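Local coordinates for myroilysin (Myroides profundi, PDB 5CZW), which probably acts as a zinc-dependent endopeptidase of the astacin (M12A) family, held latent by a propeptide cysteine that binds the zinc, at residues A[97-102]-A[119-124]. The protein carries 1 engineered substitution. Sequence-based numbering, arbitrary orientation.
Sequences AGSYSY and FGWFDD
Beside the antiparallel edge strand 100-101 of the astacin-type sheet, S99 meets G120 and W121 of the loop that runs from strand 117-118 to the zinc-binding helix 128-143. The S99 hydroxyl sits over one face of the W121 indole, offset toward its rim, with OG 3.2 Å from CZ3 of W121; CB of S99 follows at 3.6 Å from CH2 of the same ring. With CG wedged between its backbone N and carbonyl carbon (chi1 59°), W121 folds its indole back toward 97-102, and its NE1 is hydrogen-bonded to E130 of the helix. One water bonds to S99 OG at 3.0 Å and accepts the backbone N-H of W121; it also lies above the indole and over the centre of the F122 ring. A second water accepts from G98 N and donates weakly to G120 O. At G120 the backbones come close: its CA makes a CH...O contact of 3.4 Å with G98 O. The S99 side chain is about 7 Å from the zinc, and the backbone of S99 is hydrogen-bonded to V22 and K24, which flank the zinc ligand C23. Water thus ties the buried S99 hydroxyl to the W121 backbone, making the polar link beside the cysteine-bound zinc largely solvent-mediated.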
ATOM      1  N   ALA A  97      -1.270 -10.676  -5.231  1.00 13.22           N
ATOM      2  CA  ALA A  97      -1.722 -10.494  -3.836  1.00 13.50           C
ATOM      3  C   ALA A  97      -2.231  -9.120  -3.499  1.00 13.57           C
ATOM      4  O   ALA A  97      -2.662  -8.835  -2.379  1.00 13.47           O
ATOM      5  CB  ALA A  97      -0.576 -10.785  -2.959  1.00 12.78           C
ATOM      6  N   GLY A  98      -2.168  -8.252  -4.518  1.00 11.22           N
ATOM      7  CA  GLY A  98      -2.391  -6.837  -4.301  1.00 10.02           C
ATOM      8  C   GLY A  98      -1.183  -6.144  -3.763  1.00 10.00           C
ATOM      9  O   GLY A  98      -0.165  -6.736  -3.571  1.00  8.95           O
ATOM     10  N   SER A  99      -1.250  -4.841  -3.605  1.00  8.27           N
ATOM     11  CA  SER A  99      -0.135  -4.114  -2.970  1.00  8.30           C
ATOM     12  C   SER A  99      -0.696  -3.551  -1.713  1.00  7.73           C
ATOM     13  O   SER A  99      -1.901  -3.225  -1.613  1.00  8.24           O
ATOM     14  CB  SER A  99       0.374  -2.960  -3.884  1.00  7.81           C
ATOM     15  OG  SER A  99       0.953  -3.411  -5.099  1.00  9.51           O
ATOM     16  N   TYR A 100       0.169  -3.406  -0.704  1.00  7.03           N
ATOM     17  CA  TYR A 100      -0.259  -3.060   0.646  1.00  7.81           C
ATOM     18  C   TYR A 100       0.898  -2.759   1.526  1.00  7.76           C
ATOM     19  O   TYR A 100       2.010  -3.237   1.260  1.00  7.54           O
ATOM     20  CB  TYR A 100      -1.100  -4.260   1.275  1.00  7.67           C
ATOM     21  CG  TYR A 100      -0.564  -5.674   1.259  1.00  8.16           C
ATOM     22  CD1 TYR A 100       0.355  -6.128   2.202  1.00  9.55           C
ATOM     23  CD2 TYR A 100      -0.900  -6.518   0.220  1.00  9.16           C
ATOM     24  CE1 TYR A 100       0.835  -7.391   2.144  1.00  8.59           C
ATOM     25  CE2 TYR A 100      -0.430  -7.809   0.161  1.00 10.28           C
ATOM     26  CZ  TYR A 100       0.457  -8.241   1.084  1.00 10.29           C
ATOM     27  OH  TYR A 100       0.996  -9.517   1.088  1.00 12.70           O
ATOM     28  N   SER A 101       0.586  -2.105   2.653  1.00  7.57           N
ATOM     29  CA  SER A 101       1.544  -1.932   3.783  1.00  7.77           C
ATOM     30  C   SER A 101       0.743  -1.750   5.063  1.00  8.06           C
ATOM     31  O   SER A 101      -0.304  -1.079   5.082  1.00  8.54           O
ATOM     32  CB  SER A 101       2.427  -0.694   3.601  1.00  7.46           C
ATOM     33  OG  SER A 101       3.322  -0.506   4.674  1.00  8.48           O
ATOM     34  N   TYR A 102       1.271  -2.309   6.142  1.00  7.82           N
ATOM     35  CA  TYR A 102       0.788  -1.918   7.445  1.00  8.85           C
ATOM     36  C   TYR A 102       1.039  -0.463   7.661  1.00  9.17           C
ATOM     37  O   TYR A 102       1.912   0.148   7.053  1.00  8.25           O
ATOM     38  CB  TYR A 102       1.364  -2.831   8.558  1.00  9.19           C
ATOM     39  CG  TYR A 102       0.989  -4.269   8.359  1.00  9.80           C
ATOM     40  CD1 TYR A 102      -0.297  -4.728   8.735  1.00 10.02           C
ATOM     41  CD2 TYR A 102       1.850  -5.190   7.736  1.00  9.42           C
ATOM     42  CE1 TYR A 102      -0.671  -6.005   8.491  1.00 10.74           C
ATOM     43  CE2 TYR A 102       1.441  -6.471   7.449  1.00 10.27           C
ATOM     44  CZ  TYR A 102       0.203  -6.894   7.907  1.00 12.06           C
ATOM     45  OH  TYR A 102      -0.218  -8.177   7.680  1.00 15.15           O
ATOM     46  N   PHE A 119       4.341  -5.517  -3.055  1.00  7.89           N
ATOM     47  CA  PHE A 119       4.032  -4.947  -4.352  1.00  7.95           C
ATOM     48  C   PHE A 119       3.593  -6.127  -5.233  1.00  7.57           C
ATOM     49  O   PHE A 119       4.373  -7.029  -5.502  1.00  9.02           O
ATOM     50  CB  PHE A 119       5.278  -4.312  -4.865  1.00  7.64           C
ATOM     51  CG  PHE A 119       5.599  -3.037  -4.161  1.00  7.83           C
ATOM     52  CD1 PHE A 119       4.734  -1.965  -4.248  1.00  8.61           C
ATOM     53  CD2 PHE A 119       6.646  -2.975  -3.309  1.00  8.02           C
ATOM     54  CE1 PHE A 119       5.049  -0.805  -3.542  1.00  8.10           C
ATOM     55  CE2 PHE A 119       6.984  -1.851  -2.589  1.00  8.48           C
ATOM     56  CZ  PHE A 119       6.167  -0.750  -2.698  1.00  7.61           C
ATOM     57  N   GLY A 120       2.347  -6.048  -5.635  1.00  8.39           N
ATOM     58  CA  GLY A 120       1.735  -7.180  -6.317  1.00  8.08           C
ATOM     59  C   GLY A 120       1.788  -7.239  -7.824  1.00  9.94           C
ATOM     60  O   GLY A 120       1.253  -8.224  -8.370  1.00 12.15           O
ATOM     61  N   TRP A 121       2.276  -6.195  -8.478  1.00  9.46           N
ATOM     62  CA  TRP A 121       2.204  -6.132  -9.955  1.00 10.83           C
ATOM     63  C   TRP A 121       3.361  -5.512 -10.695  1.00 12.31           C
ATOM     64  O   TRP A 121       3.235  -5.248 -11.936  1.00 14.24           O
ATOM     65  CB  TRP A 121       0.910  -5.457 -10.378  1.00 11.31           C
ATOM     66  CG  TRP A 121       0.696  -4.035  -9.865  1.00 11.53           C
ATOM     67  CD1 TRP A 121       1.279  -2.918 -10.319  1.00 11.92           C
ATOM     68  CD2 TRP A 121      -0.116  -3.619  -8.747  1.00 11.07           C
ATOM     69  NE1 TRP A 121       0.880  -1.832  -9.612  1.00 12.55           N
ATOM     70  CE2 TRP A 121       0.022  -2.246  -8.625  1.00 11.25           C
ATOM     71  CE3 TRP A 121      -0.951  -4.293  -7.840  1.00 11.60           C
ATOM     72  CZ2 TRP A 121      -0.658  -1.511  -7.639  1.00 10.68           C
ATOM     73  CZ3 TRP A 121      -1.642  -3.583  -6.915  1.00 11.12           C
ATOM     74  CH2 TRP A 121      -1.495  -2.214  -6.814  1.00 10.68           C
ATOM     75  N   PHE A 122       4.476  -5.322 -10.064  1.00 11.75           N
ATOM     76  CA  PHE A 122       5.614  -4.763 -10.751  1.00 12.35           C
ATOM     77  C   PHE A 122       6.339  -5.880 -11.549  1.00 14.65           C
ATOM     78  O   PHE A 122       6.398  -7.059 -11.157  1.00 14.56           O
ATOM     79  CB  PHE A 122       6.571  -4.107  -9.786  1.00 12.55           C
ATOM     80  CG  PHE A 122       6.074  -2.909  -9.050  1.00 10.25           C
ATOM     81  CD1 PHE A 122       5.116  -2.063  -9.545  1.00  9.07           C
ATOM     82  CD2 PHE A 122       6.659  -2.608  -7.840  1.00  8.73           C
ATOM     83  CE1 PHE A 122       4.729  -0.945  -8.831  1.00  8.73           C
ATOM     84  CE2 PHE A 122       6.341  -1.477  -7.197  1.00  8.97           C
ATOM     85  CZ  PHE A 122       5.383  -0.622  -7.732  1.00  8.38           C
ATOM     86  N   ASP A 123       6.934  -5.470 -12.665  1.00 15.70           N
ATOM     87  CA  ASP A 123       7.861  -6.332 -13.447  1.00 15.81           C
ATOM     88  C   ASP A 123       8.777  -5.384 -14.212  1.00 14.28           C
ATOM     89  O   ASP A 123       8.753  -4.190 -13.974  1.00 13.28           O
ATOM     90  CB  ASP A 123       7.098  -7.245 -14.391  1.00 17.88           C
ATOM     91  CG  ASP A 123       6.246  -6.485 -15.426  1.00 21.38           C
ATOM     92  OD1 ASP A 123       6.739  -5.477 -16.041  1.00 20.69           O
ATOM     93  OD2 ASP A 123       5.028  -6.855 -15.596  1.00 28.51           O
ATOM     94  N   ASP A 124       9.717  -5.937 -14.979  1.00 14.29           N
ATOM     95  CA  ASP A 124      10.812  -5.116 -15.474  1.00 16.25           C
ATOM     96  C   ASP A 124      10.297  -4.193 -16.606  1.00 14.48           C
ATOM     97  O   ASP A 124      11.030  -3.307 -17.070  1.00 15.49           O
ATOM     98  CB  ASP A 124      11.962  -5.998 -15.985  1.00 17.69           C
ATOM     99  CG  ASP A 124      12.790  -6.605 -14.867  1.00 20.91           C
ATOM    100  OD1 ASP A 124      12.540  -6.382 -13.675  1.00 21.47           O
ATOM    101  OD2 ASP A 124      13.693  -7.352 -15.215  1.00 25.60           O
TER
HETATM  102  O   HOH W   1      -1.655  -7.798  -7.405  1.00 13.75           O
HETATM  103  O   HOH W   2       2.996  -3.448  -7.300  1.00 10.54           O